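Local coordinates for protein methyltransferase WBDD (Escherichia coli, PDB 4AZS) that is a bifunctional kinase and methyltransferase that regulates the chain length of the O9a O antigen, with separate sites for S-adenosylmethionine and adenine nucleotide, at residues Asn290-Lys293 and Phe294-Pro298; Leu220-Asn223 and His224-Leu227. One frame throughout, in Å; residues are numbered along the deposited sequence. Where two conformers were deposited one is given.

Contact 1 (Asn290-Lys293 and Phe294-Pro298)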
ATOM      1  N   ASN A 290     -57.721 -16.765  17.126  1.00 41.05           N
ATOM      2  CA  ASN A 290     -58.558 -16.986  18.301  1.00 44.64           C
ATOM      3  C   ASN A 290     -59.282 -15.671  18.741  1.00 41.99           C
ATOM      4  O   ASN A 290     -60.450 -15.663  19.124  1.00 38.90           O
ATOM      5  CB  ASN A 290     -57.671 -17.541  19.402  1.00 48.64           C
ATOM      6  CG  ASN A 290     -58.422 -18.399  20.367  1.00 54.18           C
ATOM      7  OD1 ASN A 290     -59.264 -19.195  19.982  1.00 66.71           O
ATOM      8  ND2 ASN A 290     -58.127 -18.235  21.634  1.00 58.82           N
ATOM      9  N   GLU A 291     -58.614 -14.531  18.590  1.00 40.81           N
ATOM     10  CA  GLU A 291     -59.174 -13.277  19.067  0.50 41.70           C
ATOM     11  C   GLU A 291     -60.354 -12.864  18.181  1.00 42.27           C
ATOM     12  O   GLU A 291     -61.427 -12.444  18.689  1.00 40.22           O
ATOM     13  CB  GLU A 291     -58.094 -12.195  19.147  0.50 41.26           C
ATOM     14  CG  GLU A 291     -58.606 -10.869  19.691  0.50 42.06           C
ATOM     15  CD  GLU A 291     -57.489  -9.912  20.097  0.50 41.66           C
ATOM     16  OE1 GLU A 291     -56.587 -10.326  20.865  0.50 36.57           O
ATOM     17  OE2 GLU A 291     -57.538  -8.740  19.647  0.50 41.30           O
ATOM     18  N   ILE A 292     -60.177 -13.028  16.873  1.00 42.49           N
ATOM     19  CA  ILE A 292     -61.233 -12.794  15.896  1.00 42.04           C
ATOM     20  C   ILE A 292     -62.432 -13.676  16.188  1.00 41.36           C
ATOM     21  O   ILE A 292     -63.557 -13.204  16.184  1.00 43.90           O
ATOM     22  CB  ILE A 292     -60.724 -13.031  14.461  1.00 44.07           C
ATOM     23  CG1 ILE A 292     -59.755 -11.916  14.057  1.00 44.07           C
ATOM     24  CG2 ILE A 292     -61.861 -13.066  13.460  1.00 42.80           C
ATOM     25  CD1 ILE A 292     -58.999 -12.227  12.773  1.00 45.66           C
ATOM     26  N   LYS A 293     -62.214 -14.951  16.437  1.00 40.64           N
ATOM     27  CA  LYS A 293     -63.334 -15.866  16.697  1.00 45.59           C
ATOM     28  C   LYS A 293     -64.158 -15.472  17.927  1.00 45.75           C
ATOM     29  O   LYS A 293     -65.381 -15.443  17.893  1.00 46.55           O
ATOM     30  CB  LYS A 293     -62.783 -17.255  16.932  1.00 50.13           C
ATOM     31  CG  LYS A 293     -63.828 -18.353  16.953  1.00 54.26           C
ATOM     32  CD  LYS A 293     -63.175 -19.731  16.857  1.00 56.99           C
ATOM     33  CE  LYS A 293     -64.219 -20.819  16.586  1.00 64.66           C
ATOM     34  NZ  LYS A 293     -64.202 -21.930  17.589  1.00 63.26           N
ATOM     35  N   PHE A 294     -63.455 -15.167  19.015  1.00 45.41           N
ATOM     36  CA  PHE A 294     -64.072 -14.731  20.273  1.00 43.12           C
ATOM     37  C   PHE A 294     -64.817 -13.428  20.114  1.00 42.42           C
ATOM     38  O   PHE A 294     -65.979 -13.327  20.552  1.00 43.40           O
ATOM     39  CB  PHE A 294     -63.012 -14.582  21.358  1.00 42.76           C
ATOM     40  CG  PHE A 294     -63.547 -14.123  22.690  1.00 44.12           C
ATOM     41  CD1 PHE A 294     -64.113 -15.023  23.572  1.00 44.41           C
ATOM     42  CD2 PHE A 294     -63.459 -12.791  23.067  1.00 42.93           C
ATOM     43  CE1 PHE A 294     -64.594 -14.596  24.795  1.00 44.57           C
ATOM     44  CE2 PHE A 294     -63.948 -12.368  24.291  1.00 43.55           C
ATOM     45  CZ  PHE A 294     -64.509 -13.274  25.149  1.00 42.64           C
ATOM     46  N   LEU A 295     -64.189 -12.439  19.497  1.00 40.23           N
ATOM     47  CA  LEU A 295     -64.801 -11.120  19.431  1.00 44.22           C
ATOM     48  C   LEU A 295     -65.941 -11.055  18.438  1.00 49.42           C
ATOM     49  O   LEU A 295     -66.858 -10.270  18.611  1.00 48.87           O
ATOM     50  CB  LEU A 295     -63.793 -10.026  19.097  1.00 43.82           C
ATOM     51  CG  LEU A 295     -62.764  -9.698  20.180  1.00 43.64           C
ATOM     52  CD1 LEU A 295     -61.811  -8.645  19.647  1.00 44.02           C
ATOM     53  CD2 LEU A 295     -63.417  -9.243  21.478  1.00 46.55           C
ATOM     54  N   THR A 296     -65.904 -11.872  17.397  1.00 48.74           N
ATOM     55  CA  THR A 296     -67.033 -11.874  16.489  1.00 55.22           C
ATOM     56  C   THR A 296     -68.208 -12.627  17.081  1.00 58.23           C
ATOM     57  O   THR A 296     -69.331 -12.408  16.667  1.00 63.20           O
ATOM     58  CB  THR A 296     -66.677 -12.441  15.112  1.00 55.54           C
ATOM     59  OG1 THR A 296     -65.954 -13.675  15.260  1.00 58.09           O
ATOM     60  CG2 THR A 296     -65.843 -11.435  14.370  1.00 53.63           C
ATOM     61  N   GLN A 297     -67.961 -13.486  18.068  1.00 62.25           N
ATOM     62  CA  GLN A 297     -69.042 -14.242  18.716  1.00 61.30           C
ATOM     63  C   GLN A 297     -68.874 -14.229  20.218  1.00 56.01           C
ATOM     64  O   GLN A 297     -68.629 -15.263  20.813  1.00 55.63           O
ATOM     65  CB  GLN A 297     -69.015 -15.704  18.246  1.00 68.34           C
ATOM     66  CG  GLN A 297     -69.455 -15.938  16.811  1.00 75.06           C
ATOM     67  CD  GLN A 297     -70.925 -15.639  16.590  1.00 79.79           C
ATOM     68  OE1 GLN A 297     -71.760 -15.852  17.472  1.00 85.90           O
ATOM     69  NE2 GLN A 297     -71.248 -15.130  15.407  1.00 81.27           N
ATOM     70  N   PRO A 298     -69.007 -13.068  20.853  1.00 54.35           N
ATOM     71  CA  PRO A 298     -68.634 -13.031  22.269  1.00 53.57           C
ATOM     72  C   PRO A 298     -69.669 -13.688  23.171  1.00 55.17           C
ATOM     73  O   PRO A 298     -70.795 -13.834  22.770  1.00 56.31           O
ATOM     74  CB  PRO A 298     -68.510 -11.538  22.566  1.00 51.92           C
ATOM     75  CG  PRO A 298     -69.338 -10.847  21.529  1.00 52.62           C
ATOM     76  CD  PRO A 298     -69.540 -11.782  20.370  1.00 54.34           C
TER
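F294 touches N290 through its CB, 3.6 Å from N290 O, while its phenyl ring turns outward from the helix to meet the ring of F383, the two planes being about 20° apart, and the E291 carboxylate likewise has partners beyond the helix, OE2 forming a salt bridge with K265 and OE1 accepting from the backbone N of F383. E291 is modelled in two conformers, so these bonds belong to the one described. Its CG, anti to the backbone N (chi1 -178°), runs alongside L295 and comes 3.9 Å from L295 CD1; the two side chains point the same way, one helical turn apart. Beneath them the main chain is regularly helical: F294 N bonds to N290 O at 3.0 Å, and L295 N to E291 O at 2.9 Å. At T296 the pattern gains a side-chain bond. I292 O takes T296 N at 3.0 Å and T296 OG1 at 2.6 Å, the donors arriving from opposite faces of the carbonyl plane, so two bonds grip one oxygen. A chi1 of 48° sets OG1 between the backbone N and the carbonyl carbon, turned back toward that turn. Q297 then leaves helical geometry, its N making merely weak bonds to K293 O (3.2 Å) and F294 O. These features are consistent with helix C of a protein kinase, K265-E291 probably being its lysine-glutamate pair and D382-F383-G384 its DFG motif. Helix 278-296 packs L295 on V307 of strand 307-312 and, together with E291, on L319 of strand 316-322.

Contact 2 (Leu220-Asn223 and His224-Leu227). With SO4 (sulfate ion), chain E.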
ATOM      1  N   LEU A 220     -47.373  -2.470  -0.369  1.00 24.95           N
ATOM      2  CA  LEU A 220     -48.161  -1.288  -0.185  1.00 25.57           C
ATOM      3  C   LEU A 220     -47.751  -0.709   1.167  1.00 25.91           C
ATOM      4  O   LEU A 220     -47.790  -1.398   2.193  1.00 27.38           O
ATOM      5  CB  LEU A 220     -49.622  -1.682  -0.132  1.00 26.90           C
ATOM      6  CG  LEU A 220     -50.622  -0.561   0.041  1.00 28.88           C
ATOM      7  CD1 LEU A 220     -50.582   0.465  -1.068  1.00 29.68           C
ATOM      8  CD2 LEU A 220     -52.003  -1.178   0.120  1.00 33.73           C
ATOM      9  N   VAL A 221     -47.333   0.534   1.179  1.00 26.09           N
ATOM     10  CA  VAL A 221     -46.692   1.118   2.385  1.00 26.06           C
ATOM     11  C   VAL A 221     -47.391   2.444   2.697  1.00 24.19           C
ATOM     12  O   VAL A 221     -47.786   3.170   1.774  1.00 25.41           O
ATOM     13  CB  VAL A 221     -45.222   1.382   2.096  1.00 24.86           C
ATOM     14  CG1 VAL A 221     -44.528   2.088   3.216  1.00 25.20           C
ATOM     15  CG2 VAL A 221     -44.501   0.114   1.715  1.00 27.84           C
ATOM     16  N   SER A 222     -47.568   2.779   3.963  1.00 24.85           N
ATOM     17  CA  SER A 222     -48.088   4.108   4.306  1.00 25.02           C
ATOM     18  C   SER A 222     -47.616   4.579   5.635  1.00 26.40           C
ATOM     19  O   SER A 222     -47.437   3.777   6.599  1.00 25.61           O
ATOM     20  CB  SER A 222     -49.623   4.145   4.312  1.00 25.82           C
ATOM     21  OG  SER A 222     -50.085   5.478   4.554  1.00 26.84           O
ATOM     22  N   ASN A 223     -47.396   5.890   5.711  1.00 26.93           N
ATOM     23  CA  ASN A 223     -47.080   6.490   6.998  1.00 28.85           C
ATOM     24  C   ASN A 223     -48.279   7.239   7.586  1.00 29.12           C
ATOM     25  O   ASN A 223     -48.144   7.877   8.612  1.00 29.52           O
ATOM     26  CB  ASN A 223     -45.855   7.394   6.932  1.00 29.35           C
ATOM     27  CG  ASN A 223     -44.558   6.678   7.244  1.00 30.77           C
ATOM     28  OD1 ASN A 223     -44.525   5.496   7.584  1.00 33.46           O
ATOM     29  ND2 ASN A 223     -43.463   7.387   7.064  1.00 32.42           N
ATOM     30  N   HIS A 224     -49.439   7.136   6.952  1.00 28.32           N
ATOM     31  CA  HIS A 224     -50.591   7.943   7.335  1.00 30.76           C
ATOM     32  C   HIS A 224     -51.895   7.212   7.399  1.00 30.94           C
ATOM     33  O   HIS A 224     -52.839   7.721   7.994  1.00 31.63           O
ATOM     34  CB  HIS A 224     -50.731   9.104   6.351  1.00 31.97           C
ATOM     35  CG  HIS A 224     -49.601  10.060   6.412  1.00 34.86           C
ATOM     36  ND1 HIS A 224     -49.400  10.873   7.478  1.00 38.19           N
ATOM     37  CD2 HIS A 224     -48.560  10.303   5.522  1.00 34.27           C
ATOM     38  CE1 HIS A 224     -48.292  11.598   7.274  1.00 39.37           C
ATOM     39  NE2 HIS A 224     -47.772  11.241   6.076  1.00 38.33           N
ATOM     40  N   ARG A 225     -51.987   6.053   6.742  1.00 29.33           N
ATOM     41  CA  ARG A 225     -53.227   5.317   6.631  1.00 30.03           C
ATOM     42  C   ARG A 225     -53.053   3.832   6.837  1.00 31.05           C
ATOM     43  O   ARG A 225     -52.022   3.230   6.478  1.00 31.00           O
ATOM     44  CB  ARG A 225     -53.858   5.543   5.236  1.00 31.31           C
ATOM     45  CG  ARG A 225     -54.208   7.007   4.932  1.00 32.65           C
ATOM     46  CD  ARG A 225     -54.901   7.221   3.574  1.00 32.79           C
ATOM     47  NE  ARG A 225     -56.266   6.756   3.597  1.00 36.57           N
ATOM     48  CZ  ARG A 225     -57.322   7.477   3.962  1.00 36.43           C
ATOM     49  NH1 ARG A 225     -57.179   8.722   4.322  1.00 37.59           N
ATOM     50  NH2 ARG A 225     -58.534   6.924   3.979  1.00 37.07           N
ATOM     51  N   VAL A 226     -54.074   3.226   7.427  1.00 30.42           N
ATOM     52  CA  VAL A 226     -54.254   1.810   7.302  1.00 31.11           C
ATOM     53  C   VAL A 226     -54.923   1.556   5.950  1.00 31.11           C
ATOM     54  O   VAL A 226     -55.967   2.100   5.660  1.00 31.42           O
ATOM     55  CB  VAL A 226     -55.117   1.254   8.460  1.00 31.68           C
ATOM     56  CG1 VAL A 226     -55.440  -0.214   8.236  1.00 32.15           C
ATOM     57  CG2 VAL A 226     -54.363   1.426   9.759  1.00 32.26           C
ATOM     58  N   LEU A 227     -54.317   0.700   5.152  1.00 30.31           N
ATOM     59  CA  LEU A 227     -54.736   0.441   3.822  1.00 32.02           C
ATOM     60  C   LEU A 227     -54.972  -1.056   3.670  1.00 34.12           C
ATOM     61  O   LEU A 227     -54.114  -1.789   3.253  1.00 32.33           O
ATOM     62  CB  LEU A 227     -53.640   0.880   2.872  1.00 32.80           C
ATOM     63  CG  LEU A 227     -53.275   2.356   2.846  1.00 32.36           C
ATOM     64  CD1 LEU A 227     -52.055   2.594   1.998  1.00 32.57           C
ATOM     65  CD2 LEU A 227     -54.427   3.169   2.364  1.00 33.56           C
TER
HETATM   66  S   SO4 E1477     -60.368  10.119   5.089  1.00 98.54           S
HETATM   67  O1  SO4 E1477     -58.943  10.541   5.168  1.00 79.01           O
HETATM   68  O2  SO4 E1477     -60.525   8.650   4.849  1.00 81.91           O
HETATM   69  O3  SO4 E1477     -60.999  10.837   3.937  1.00 90.55           O
HETATM   70  O4  SO4 E1477     -60.971  10.478   6.409  1.00 73.36           O
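Strands 220-222, ending at S222, and 225-227, opening at R225, run almost antiparallel, with axes 163° apart and 7.3 Å at closest approach, yet no backbone-to-backbone hydrogen bond joins them across the tight reversal at N223-H224. The S222 side chain holds the turn instead. Its OG accepts H224 N at 3.0 Å, nearly straight with an N-H...O angle of 166°, and R225 N also at 3.0 Å but more bent; the bond two residues on defines an ST turn. OG lies anti to the backbone N of S222 (chi1 -176°), reaching across the reversal, and its further hydrogen bond to Q168 O fixes the hydroxyl from outside. H224 lays one ring face over the preceding peptide, CG 3.3 Å from N223 C, while NE2 is hydrogen-bonded to D165 O. Farther from the turn, L220 and L227 cross at about a right angle, L220 CD2 standing 3.8 Å from L227 CB, and L227 CD1 touches S222 CB at 3.7 Å. R225 leads outward: NH1 and NH2 grip sulfate O1 and O2, at 2.7 and 2.8 Å, in a side-by-side pair with the sulfur in the guanidinium plane. The ion probably comes from the crystallisation liquor. Strand 216-222 belongs to the seven-stranded sheet beside strand 200-207, whereas strand 225-228 pairs with 231-234; H224 and N223 pack against E132 and R162 of the second subunit, respectively, and R225 lies against L60, A63 and L64 of helix 47-64.

Contacts 1 and 2 lie in series along the chain, their centres about 26 Å apart and their nearest atoms about 13 Å apart, with no direct touch. Contact 1 belongs to the kinase site: the E291 side chain is about 7 Å from the bound adenosine monophosphate. Contact 2 instead marks where the chain leaves the large sheet of the methyltransferase part, whose S-adenosylmethionine pocket is formed by residues between 29 and 146. From residues 224-227 the chain passes through strand 231-234 to strand 237-239, an outer strand of the five-stranded kinase sheet, where Q239 lines the nucleotide pocket. Contact 2 therefore sits at the passage between the two catalytic parts, and contact 1 within the second.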